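Local coordinates for protein epoxide hydrolase (Aspergillus niger, PDB 3G02) that probably hydrolyses epoxides to diols with an alpha/beta-hydrolase fold, here in a variant made enantioselective by directed evolution, at residues A[209-215]-A[339-344]; A[94-98]-A[151-157]; A[225-231]-A[354-360]. The protein carries 9 engineered substitutions. All coordinates share one frame; numbering follows the deposited sequence.

Contact 1: residues A[209-215]-A[339-344]; sequences CKAVHLN and KPFGFS
Val-212 and Phe-341 pair across two neighbouring parallel strands in the central sheet of the alpha/beta-hydrolase fold. Strands 209-214 and 340-344 run the same way, their axes at 12°. Four backbone hydrogen bonds join them, the first from Val-212 N to Pro-340 O, the last from Ser-344 N to Leu-214 O. Val-212, Leu-214, Phe-341 and Phe-343 share one sheet face. There Leu-214 CD1 meets the rim of the Phe-341 ring, 3.6 Å from CE1, and the two side chains cross at about a right angle. The Phe-343 ring turns a face to Leu-214 O and Asn-215 CA.

Lys-339 runs, stretched out past CG, toward the start of strand 209-214. Lys-339 CB lies 3.4 Å from Lys-210 O, with CG nearby. CD and CE then pass Cys-209 O. The tip, Lys-339 NZ, donates to Cys-209 O at 2.8 Å, in the carbonyl plane, and also bonds Gly-203 O.

On the other face, helix 382-396 covers Ala-211 and His-213. The Asn-215 side chain is about 7 Å from that of Asp-193, the predicted nucleophile, and about 6 Å from that of His-375, a predicted proton donor. His-213 ND1 bonds Gln-190 OE1, which is also bonded by Asn-215 ND2. A chi1 of 176° swings the His-213 ring toward Ser-344. His-213 NE2 donates to Ser-344 OG at 2.8 Å, bent to 133°; that hydroxyl lies in the ring plane and also bonds Asp-388 OD2.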
loop_
_atom_site.group_PDB
_atom_site.type_symbol
_atom_site.label_atom_id
_atom_site.label_comp_id
_atom_site.label_asym_id
_atom_site.label_seq_id
_atom_site.Cartn_x
_atom_site.Cartn_y
_atom_site.Cartn_z
ATOM N N CYS A 209 20.032 -18.042 -24.352
ATOM C CA CYS A 209 18.874 -18.699 -23.752
ATOM C C CYS A 209 18.201 -19.574 -24.801
ATOM O O CYS A 209 17.705 -19.067 -25.804
ATOM C CB CYS A 209 17.888 -17.667 -23.205
ATOM S SG CYS A 209 16.420 -18.407 -22.459
ATOM N N LYS A 210 18.181 -20.885 -24.564
ATOM C CA LYS A 210 17.704 -21.839 -25.575
ATOM C C LYS A 210 16.283 -22.355 -25.338
ATOM O O LYS A 210 15.619 -22.807 -26.273
ATOM C CB LYS A 210 18.675 -23.021 -25.705
ATOM C CG LYS A 210 20.124 -22.639 -25.992
ATOM C CD LYS A 210 20.293 -21.983 -27.358
ATOM C CE LYS A 210 21.735 -21.565 -27.580
ATOM N NZ LYS A 210 21.928 -20.887 -28.894
ATOM N N ALA A 211 15.829 -22.288 -24.088
ATOM C CA ALA A 211 14.501 -22.760 -23.708
ATOM C C ALA A 211 14.068 -22.116 -22.397
ATOM O O ALA A 211 14.911 -21.714 -21.589
ATOM C CB ALA A 211 14.483 -24.289 -23.584
ATOM N N VAL A 212 12.755 -22.018 -22.206
ATOM C CA VAL A 212 12.188 -21.392 -21.009
ATOM C C VAL A 212 11.078 -22.256 -20.413
ATOM O O VAL A 212 10.136 -22.634 -21.107
ATOM C CB VAL A 212 11.631 -19.969 -21.311
ATOM C CG1 VAL A 212 11.101 -19.309 -20.043
ATOM C CG2 VAL A 212 12.702 -19.085 -21.923
ATOM N N HIS A 213 11.203 -22.561 -19.121
ATOM C CA HIS A 213 10.128 -23.195 -18.367
ATOM C C HIS A 213 9.626 -22.220 -17.306
ATOM O O HIS A 213 10.423 -21.664 -16.542
ATOM C CB HIS A 213 10.593 -24.492 -17.703
ATOM C CG HIS A 213 9.551 -25.121 -16.832
ATOM N ND1 HIS A 213 9.337 -24.729 -15.526
ATOM C CD2 HIS A 213 8.657 -26.107 -17.079
ATOM C CE1 HIS A 213 8.356 -25.447 -15.009
ATOM N NE2 HIS A 213 7.926 -26.291 -15.931
ATOM N N LEU A 214 8.310 -22.025 -17.269
ATOM C CA LEU A 214 7.676 -21.121 -16.303
ATOM C C LEU A 214 6.633 -21.832 -15.453
ATOM O O LEU A 214 5.995 -22.781 -15.904
ATOM C CB LEU A 214 7.003 -19.949 -17.023
ATOM C CG LEU A 214 7.813 -19.103 -18.008
ATOM C CD1 LEU A 214 6.925 -18.003 -18.581
ATOM C CD2 LEU A 214 9.054 -18.514 -17.354
ATOM N N ASN A 215 6.455 -21.364 -14.218
ATOM C CA ASN A 215 5.311 -21.788 -13.406
ATOM C C ASN A 215 4.385 -20.618 -13.062
ATOM O O ASN A 215 3.578 -20.701 -12.132
ATOM C CB ASN A 215 5.747 -22.549 -12.146
ATOM C CG ASN A 215 6.587 -21.705 -11.209
ATOM O OD1 ASN A 215 6.081 -21.144 -10.236
ATOM N ND2 ASN A 215 7.874 -21.612 -11.495
ATOM N N LYS A 339 11.304 -20.005 -28.837
ATOM C CA LYS A 339 12.078 -21.157 -28.374
ATOM C C LYS A 339 11.181 -22.141 -27.614
ATOM O O LYS A 339 10.075 -21.772 -27.215
ATOM C CB LYS A 339 13.235 -20.682 -27.496
ATOM C CG LYS A 339 14.283 -19.902 -28.270
ATOM C CD LYS A 339 15.066 -19.001 -27.365
ATOM C CE LYS A 339 15.892 -18.014 -28.167
ATOM N NZ LYS A 339 16.524 -17.022 -27.261
ATOM N N PRO A 340 11.642 -23.399 -27.431
ATOM C CA PRO A 340 10.863 -24.366 -26.655
ATOM C C PRO A 340 10.432 -23.783 -25.309
ATOM O O PRO A 340 11.266 -23.288 -24.547
ATOM C CB PRO A 340 11.839 -25.525 -26.461
ATOM C CG PRO A 340 12.712 -25.466 -27.665
ATOM C CD PRO A 340 12.891 -23.998 -27.945
ATOM N N PHE A 341 9.128 -23.842 -25.057
ATOM C CA PHE A 341 8.493 -23.166 -23.932
ATOM C C PHE A 341 7.679 -24.201 -23.165
ATOM O O PHE A 341 6.921 -24.971 -23.755
ATOM C CB PHE A 341 7.623 -22.024 -24.483
ATOM C CG PHE A 341 6.770 -21.317 -23.460
ATOM C CD1 PHE A 341 7.256 -21.005 -22.192
ATOM C CD2 PHE A 341 5.486 -20.909 -23.800
ATOM C CE1 PHE A 341 6.446 -20.338 -21.270
ATOM C CE2 PHE A 341 4.680 -20.235 -22.891
ATOM C CZ PHE A 341 5.162 -19.950 -21.621
ATOM N N GLY A 342 7.877 -24.236 -21.847
ATOM C CA GLY A 342 7.188 -25.181 -20.978
ATOM C C GLY A 342 6.510 -24.474 -19.827
ATOM O O GLY A 342 6.940 -23.393 -19.414
ATOM N N PHE A 343 5.438 -25.077 -19.320
ATOM C CA PHE A 343 4.682 -24.486 -18.226
ATOM C C PHE A 343 4.224 -25.512 -17.199
ATOM O O PHE A 343 3.757 -26.597 -17.554
ATOM C CB PHE A 343 3.480 -23.706 -18.760
ATOM C CG PHE A 343 2.940 -22.700 -17.782
ATOM C CD1 PHE A 343 3.470 -21.411 -17.731
ATOM C CD2 PHE A 343 1.917 -23.043 -16.901
ATOM C CE1 PHE A 343 2.980 -20.481 -16.821
ATOM C CE2 PHE A 343 1.430 -22.118 -15.984
ATOM C CZ PHE A 343 1.963 -20.836 -15.952
ATOM N N SER A 344 4.369 -25.151 -15.924
ATOM C CA SER A 344 3.815 -25.924 -14.815
ATOM C C SER A 344 2.721 -25.116 -14.128
ATOM O O SER A 344 2.975 -24.029 -13.599
ATOM C CB SER A 344 4.902 -26.303 -13.810
ATOM O OG SER A 344 5.806 -27.240 -14.361
#

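Contact 2: residues A[94-98]-A[151-157]; sequences GLTIH and PGYTFSS
Thr-96 and Ser-157 meet through their backbones where strand 95-98 runs beside the irregular segment 151-157. Ser-157 N donates to Thr-96 O at 2.8 Å, in the carbonyl plane. The segment folds over itself through a type II' beta turn from Tyr-153 to Ser-156.

Two serine hydroxyls take further amides of the strand. Ser-157 OG accepts from Thr-96 N at 2.8 Å; a chi1 of 72° turns the hydroxyl to meet that amide. A water also bonds this hydroxyl and reaches Gly-94 O weakly. Ser-156 OG accepts from His-98 N at 2.9 Å and has a second partner in Ser-149 O.

The strand is second from one edge of the alpha/beta-hydrolase sheet, antiparallel to both neighbours, and segment 151-157 lies in the loop that leads from strand 143-148 to helix 167-180. Near that helix, Ile-97 CD1 packs 4.2 Å from Pro-151 CG.

His-98 and Phe-155 run alongside each other in the same direction. Phe-155 CB makes a CH-pi contact over the face of the His-98 imidazole, 4.0 Å from its centroid. The phenyl edge turns toward the same ring, edge-to-face, with planes at 60°. His-98 ND1 bonds Ser-149 OG, and NE2 bonds Gln-87 OE1.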
loop_
_atom_site.group_PDB
_atom_site.type_symbol
_atom_site.label_atom_id
_atom_site.label_comp_id
_atom_site.label_asym_id
_atom_site.label_seq_id
_atom_site.Cartn_x
_atom_site.Cartn_y
_atom_site.Cartn_z
ATOM N N GLY A 94 29.079 -3.440 -12.163
ATOM C CA GLY A 94 29.286 -2.741 -10.901
ATOM C C GLY A 94 28.377 -3.207 -9.776
ATOM O O GLY A 94 28.456 -2.690 -8.659
ATOM N N LEU A 95 27.508 -4.173 -10.065
ATOM C CA LEU A 95 26.634 -4.746 -9.043
ATOM C C LEU A 95 27.218 -6.046 -8.527
ATOM O O LEU A 95 27.738 -6.847 -9.304
ATOM C CB LEU A 95 25.230 -5.008 -9.600
ATOM C CG LEU A 95 24.457 -3.853 -10.251
ATOM C CD1 LEU A 95 23.121 -4.341 -10.782
ATOM C CD2 LEU A 95 24.261 -2.697 -9.286
ATOM N N THR A 96 27.142 -6.247 -7.217
ATOM C CA THR A 96 27.496 -7.529 -6.621
ATOM C C THR A 96 26.320 -8.473 -6.834
ATOM O O THR A 96 25.228 -8.234 -6.320
ATOM C CB THR A 96 27.805 -7.386 -5.122
ATOM O OG1 THR A 96 28.931 -6.514 -4.949
ATOM C CG2 THR A 96 28.124 -8.743 -4.497
ATOM N N ILE A 97 26.537 -9.525 -7.617
ATOM C CA ILE A 97 25.492 -10.513 -7.861
ATOM C C ILE A 97 25.802 -11.790 -7.103
ATOM O O ILE A 97 26.772 -12.488 -7.404
ATOM C CB ILE A 97 25.279 -10.792 -9.373
ATOM C CG1 ILE A 97 24.902 -9.495 -10.112
ATOM C CG2 ILE A 97 24.224 -11.885 -9.594
ATOM C CD1 ILE A 97 23.683 -8.751 -9.534
ATOM N N HIS A 98 24.973 -12.063 -6.102
ATOM C CA HIS A 98 25.034 -13.279 -5.315
ATOM C C HIS A 98 24.318 -14.415 -6.050
ATOM O O HIS A 98 23.329 -14.189 -6.756
ATOM C CB HIS A 98 24.389 -13.015 -3.948
ATOM C CG HIS A 98 24.042 -14.252 -3.185
ATOM N ND1 HIS A 98 22.816 -14.874 -3.296
ATOM C CD2 HIS A 98 24.758 -14.981 -2.299
ATOM C CE1 HIS A 98 22.797 -15.938 -2.513
ATOM N NE2 HIS A 98 23.961 -16.026 -1.897
ATOM N N PRO A 151 19.114 -8.549 -8.954
ATOM C CA PRO A 151 19.464 -7.214 -8.471
ATOM C C PRO A 151 18.440 -6.682 -7.466
ATOM O O PRO A 151 17.226 -6.752 -7.713
ATOM C CB PRO A 151 19.456 -6.383 -9.749
ATOM C CG PRO A 151 19.943 -7.353 -10.798
ATOM C CD PRO A 151 19.324 -8.683 -10.408
ATOM N N GLY A 152 18.937 -6.186 -6.336
ATOM C CA GLY A 152 18.085 -5.619 -5.296
ATOM C C GLY A 152 17.595 -6.582 -4.226
ATOM O O GLY A 152 16.955 -6.151 -3.266
ATOM N N TYR A 153 17.891 -7.876 -4.369
ATOM C CA TYR A 153 17.436 -8.867 -3.392
ATOM C C TYR A 153 18.572 -9.480 -2.583
ATOM O O TYR A 153 19.602 -9.879 -3.142
ATOM C CB TYR A 153 16.728 -10.027 -4.069
ATOM C CG TYR A 153 15.405 -9.750 -4.743
ATOM C CD1 TYR A 153 15.354 -9.265 -6.052
ATOM C CD2 TYR A 153 14.199 -10.048 -4.103
ATOM C CE1 TYR A 153 14.139 -9.056 -6.703
ATOM C CE2 TYR A 153 12.974 -9.839 -4.744
ATOM C CZ TYR A 153 12.950 -9.343 -6.040
ATOM O OH TYR A 153 11.747 -9.150 -6.687
ATOM N N THR A 154 18.329 -9.603 -1.280
ATOM C CA THR A 154 19.223 -10.264 -0.328
ATOM C C THR A 154 20.693 -9.870 -0.511
ATOM O O THR A 154 21.034 -8.695 -0.353
ATOM C CB THR A 154 18.970 -11.814 -0.220
ATOM O OG1 THR A 154 19.473 -12.499 -1.375
ATOM C CG2 THR A 154 17.474 -12.107 -0.072
ATOM N N PHE A 155 21.543 -10.828 -0.874
ATOM C CA PHE A 155 22.985 -10.584 -0.907
ATOM C C PHE A 155 23.495 -10.013 -2.226
ATOM O O PHE A 155 24.692 -9.747 -2.373
ATOM C CB PHE A 155 23.738 -11.840 -0.456
ATOM C CG PHE A 155 23.232 -12.368 0.851
ATOM C CD1 PHE A 155 23.481 -11.668 2.026
ATOM C CD2 PHE A 155 22.447 -13.516 0.905
ATOM C CE1 PHE A 155 22.990 -12.121 3.241
ATOM C CE2 PHE A 155 21.945 -13.977 2.122
ATOM C CZ PHE A 155 22.217 -13.279 3.287
ATOM N N SER A 156 22.586 -9.802 -3.177
ATOM C CA SER A 156 22.900 -9.001 -4.359
ATOM C C SER A 156 22.713 -7.521 -4.043
ATOM O O SER A 156 21.774 -7.140 -3.343
ATOM C CB SER A 156 22.036 -9.401 -5.551
ATOM O OG SER A 156 22.514 -10.601 -6.138
ATOM N N SER A 157 23.619 -6.692 -4.552
ATOM C CA SER A 157 23.524 -5.254 -4.357
ATOM C C SER A 157 22.601 -4.650 -5.408
ATOM O O SER A 157 21.926 -5.371 -6.151
ATOM C CB SER A 157 24.916 -4.607 -4.405
ATOM O OG SER A 157 25.439 -4.595 -5.721
HETATM O O HOH W 1 26.261 -2.073 -6.252
#

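Contact 3: residues A[225-231]-A[354-360]; sequences GPSIESL and PRSWIAT
The indole of Trp-357 meets segment 225-231 along the border that runs from CD1 through NE1 to CZ2 and CH2. Pro-354 CD of its own segment lies over one face, offset toward the rim. At the edge, near the ring plane, Ile-228 CD1 comes within 3.5 Å of Trp-357 CZ2 and nearly as close to CH2. The Leu-231 side chain runs at about a right angle to that of Trp-357, with Leu-231 CD2 4.0 Å from Trp-357 NE1.

Trp-357 NE1 donates to Pro-226 O at 3.0 Å. The bond is bent, with an angle of 131° at the hydrogen, and the oxygen stands 34° out of the ring plane. A chi1 of -79°, together with a small chi2, puts NE1 toward the other segment.

Pro-226 follows a cis peptide bond. Pro-226 CG packs 3.8 Å from Trp-357 CD1 and also touches Ser-356 OG. Pro-226 CD lies 4.1 Å from Thr-360 CG2. Farther along, Leu-231 CD2 packs against Pro-354 CG at 3.6 Å.

A water joins Ser-230 OG, to which it donates, with Ser-356 OG. Ser-230 OG itself donates to Ser-227 O, which also accepts from Ser-230 N, so the turn 227-230 is closed by its own bonds.

The contact joins the loop after strand 209-214 to the short helix 355-358, which has Pro-354 at its N-cap position. Ile-239 of helix 233-248 touches Ile-228, Leu-231 and Trp-357. Trp-357 NE1 makes the one direct hydrogen bond between the segments. Its polar N-H is thus satisfied amid apolar packing, while the hydroxyls of Ser-230 and Ser-356 are linked through one water.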
loop_
_atom_site.group_PDB
_atom_site.type_symbol
_atom_site.label_atom_id
_atom_site.label_comp_id
_atom_site.label_asym_id
_atom_site.label_seq_id
_atom_site.Cartn_x
_atom_site.Cartn_y
_atom_site.Cartn_z
ATOM N N GLY A 225 -8.733 -14.269 -28.825
ATOM C CA GLY A 225 -9.182 -15.548 -28.275
ATOM C C GLY A 225 -8.033 -16.460 -27.872
ATOM O O GLY A 225 -6.867 -16.089 -28.025
ATOM N N PRO A 226 -8.348 -17.666 -27.358
ATOM C CA PRO A 226 -9.696 -18.196 -27.107
ATOM C C PRO A 226 -10.466 -17.454 -26.013
ATOM O O PRO A 226 -9.870 -16.946 -25.059
ATOM C CB PRO A 226 -9.433 -19.646 -26.687
ATOM C CG PRO A 226 -8.044 -19.653 -26.189
ATOM C CD PRO A 226 -7.305 -18.644 -27.005
ATOM N N SER A 227 -11.785 -17.402 -26.169
ATOM C CA SER A 227 -12.663 -16.665 -25.265
ATOM C C SER A 227 -12.831 -17.364 -23.918
ATOM O O SER A 227 -12.530 -18.555 -23.783
ATOM C CB SER A 227 -14.034 -16.490 -25.918
ATOM O OG SER A 227 -14.659 -17.753 -26.090
ATOM N N ILE A 228 -13.322 -16.610 -22.934
ATOM C CA ILE A 228 -13.710 -17.145 -21.625
ATOM C C ILE A 228 -14.752 -18.254 -21.784
ATOM O O ILE A 228 -14.717 -19.255 -21.069
ATOM C CB ILE A 228 -14.296 -16.031 -20.704
ATOM C CG1 ILE A 228 -13.318 -14.857 -20.564
ATOM C CG2 ILE A 228 -14.713 -16.594 -19.334
ATOM C CD1 ILE A 228 -12.227 -15.060 -19.541
ATOM N N GLU A 229 -15.670 -18.060 -22.732
ATOM C CA GLU A 229 -16.740 -19.022 -23.016
ATOM C C GLU A 229 -16.217 -20.383 -23.458
ATOM O O GLU A 229 -16.870 -21.400 -23.239
ATOM C CB GLU A 229 -17.690 -18.479 -24.089
ATOM C CG GLU A 229 -18.623 -17.379 -23.607
ATOM C CD GLU A 229 -17.959 -16.016 -23.531
ATOM O OE1 GLU A 229 -16.928 -15.806 -24.206
ATOM O OE2 GLU A 229 -18.480 -15.148 -22.796
ATOM N N SER A 230 -15.042 -20.392 -24.085
ATOM C CA SER A 230 -14.434 -21.628 -24.573
ATOM C C SER A 230 -13.737 -22.431 -23.472
ATOM O O SER A 230 -13.342 -23.578 -23.685
ATOM C CB SER A 230 -13.446 -21.324 -25.700
ATOM O OG SER A 230 -12.228 -20.802 -25.187
ATOM N N LEU A 231 -13.579 -21.821 -22.299
ATOM C CA LEU A 231 -12.842 -22.443 -21.202
ATOM C C LEU A 231 -13.700 -23.430 -20.425
ATOM O O LEU A 231 -14.914 -23.257 -20.320
ATOM C CB LEU A 231 -12.287 -21.371 -20.257
ATOM C CG LEU A 231 -11.389 -20.296 -20.875
ATOM C CD1 LEU A 231 -10.939 -19.330 -19.790
ATOM C CD2 LEU A 231 -10.189 -20.900 -21.597
ATOM N N PRO A 354 -5.386 -20.334 -18.160
ATOM C CA PRO A 354 -5.409 -21.702 -18.677
ATOM C C PRO A 354 -4.370 -21.967 -19.768
ATOM O O PRO A 354 -3.802 -21.030 -20.333
ATOM C CB PRO A 354 -6.817 -21.812 -19.264
ATOM C CG PRO A 354 -7.116 -20.443 -19.739
ATOM C CD PRO A 354 -6.461 -19.512 -18.747
ATOM N N ARG A 355 -4.158 -23.249 -20.066
ATOM C CA ARG A 355 -3.239 -23.687 -21.113
ATOM C C ARG A 355 -3.463 -22.980 -22.456
ATOM O O ARG A 355 -2.506 -22.524 -23.080
ATOM C CB ARG A 355 -3.324 -25.209 -21.294
ATOM C CG ARG A 355 -2.390 -25.753 -22.363
ATOM C CD ARG A 355 -2.450 -27.268 -22.470
ATOM N NE ARG A 355 -1.514 -27.751 -23.483
ATOM C CZ ARG A 355 -1.048 -28.995 -23.556
ATOM N NH1 ARG A 355 -1.419 -29.909 -22.668
ATOM N NH2 ARG A 355 -0.198 -29.324 -24.522
ATOM N N SER A 356 -4.722 -22.888 -22.887
ATOM C CA SER A 356 -5.052 -22.299 -24.192
ATOM C C SER A 356 -4.706 -20.809 -24.293
ATOM O O SER A 356 -4.546 -20.277 -25.393
ATOM C CB SER A 356 -6.526 -22.529 -24.530
ATOM O OG SER A 356 -7.371 -21.867 -23.610
ATOM N N TRP A 357 -4.600 -20.142 -23.146
ATOM C CA TRP A 357 -4.173 -18.746 -23.110
ATOM C C TRP A 357 -2.651 -18.670 -23.125
ATOM O O TRP A 357 -2.071 -17.906 -23.891
ATOM C CB TRP A 357 -4.723 -18.050 -21.868
ATOM C CG TRP A 357 -6.167 -17.641 -21.960
ATOM C CD1 TRP A 357 -7.115 -18.122 -22.825
ATOM C CD2 TRP A 357 -6.833 -16.690 -21.125
ATOM N NE1 TRP A 357 -8.325 -17.511 -22.588
ATOM C CE2 TRP A 357 -8.179 -16.627 -21.550
ATOM C CE3 TRP A 357 -6.417 -15.866 -20.067
ATOM C CZ2 TRP A 357 -9.117 -15.779 -20.949
ATOM C CZ3 TRP A 357 -7.350 -15.024 -19.469
ATOM C CH2 TRP A 357 -8.685 -14.990 -19.913
ATOM N N ILE A 358 -2.011 -19.478 -22.281
ATOM C CA ILE A 358 -0.552 -19.539 -22.212
ATOM C C ILE A 358 0.053 -19.929 -23.569
ATOM O O ILE A 358 1.097 -19.410 -23.968
ATOM C CB ILE A 358 -0.093 -20.506 -21.090
ATOM C CG1 ILE A 358 -0.583 -19.993 -19.731
ATOM C CG2 ILE A 358 1.427 -20.678 -21.091
ATOM C CD1 ILE A 358 -0.643 -21.044 -18.650
ATOM N N ALA A 359 -0.635 -20.823 -24.279
ATOM C CA ALA A 359 -0.203 -21.288 -25.600
ATOM C C ALA A 359 -0.094 -20.173 -26.647
ATOM O O ALA A 359 0.665 -20.298 -27.610
ATOM C CB ALA A 359 -1.126 -22.394 -26.093
ATOM N N THR A 360 -0.842 -19.086 -26.453
ATOM C CA THR A 360 -0.806 -17.952 -27.385
ATOM C C THR A 360 0.447 -17.095 -27.205
ATOM O O THR A 360 0.716 -16.202 -28.012
ATOM C CB THR A 360 -2.044 -17.028 -27.242
ATOM O OG1 THR A 360 -1.971 -16.308 -26.003
ATOM C CG2 THR A 360 -3.341 -17.820 -27.303
HETATM O O HOH W 2 -10.047 -22.557 -24.710
#

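How the contacts relate
Contacts 1 and 2 are largely buried and reach the same sheet, with centres 25 Å apart. Contact 1 joins parallel strands by regular backbone bonds. In contact 2 a loop meets a strand near the antiparallel edge, and serine hydroxyls do much of the bonding. Contact 3 is only partly buried and lies farther from the chain centre. It relies on proline, leucine and indole packing, with one direct hydrogen bond and a water bridge. Contacts 1 and 3 touch: Phe-343 CE2 lies 3.5 Å from Ile-358 CD1, and helix 355-358 follows strand 340-345 in the chain. Contacts 2 and 3 are on opposite sides of the chain centre.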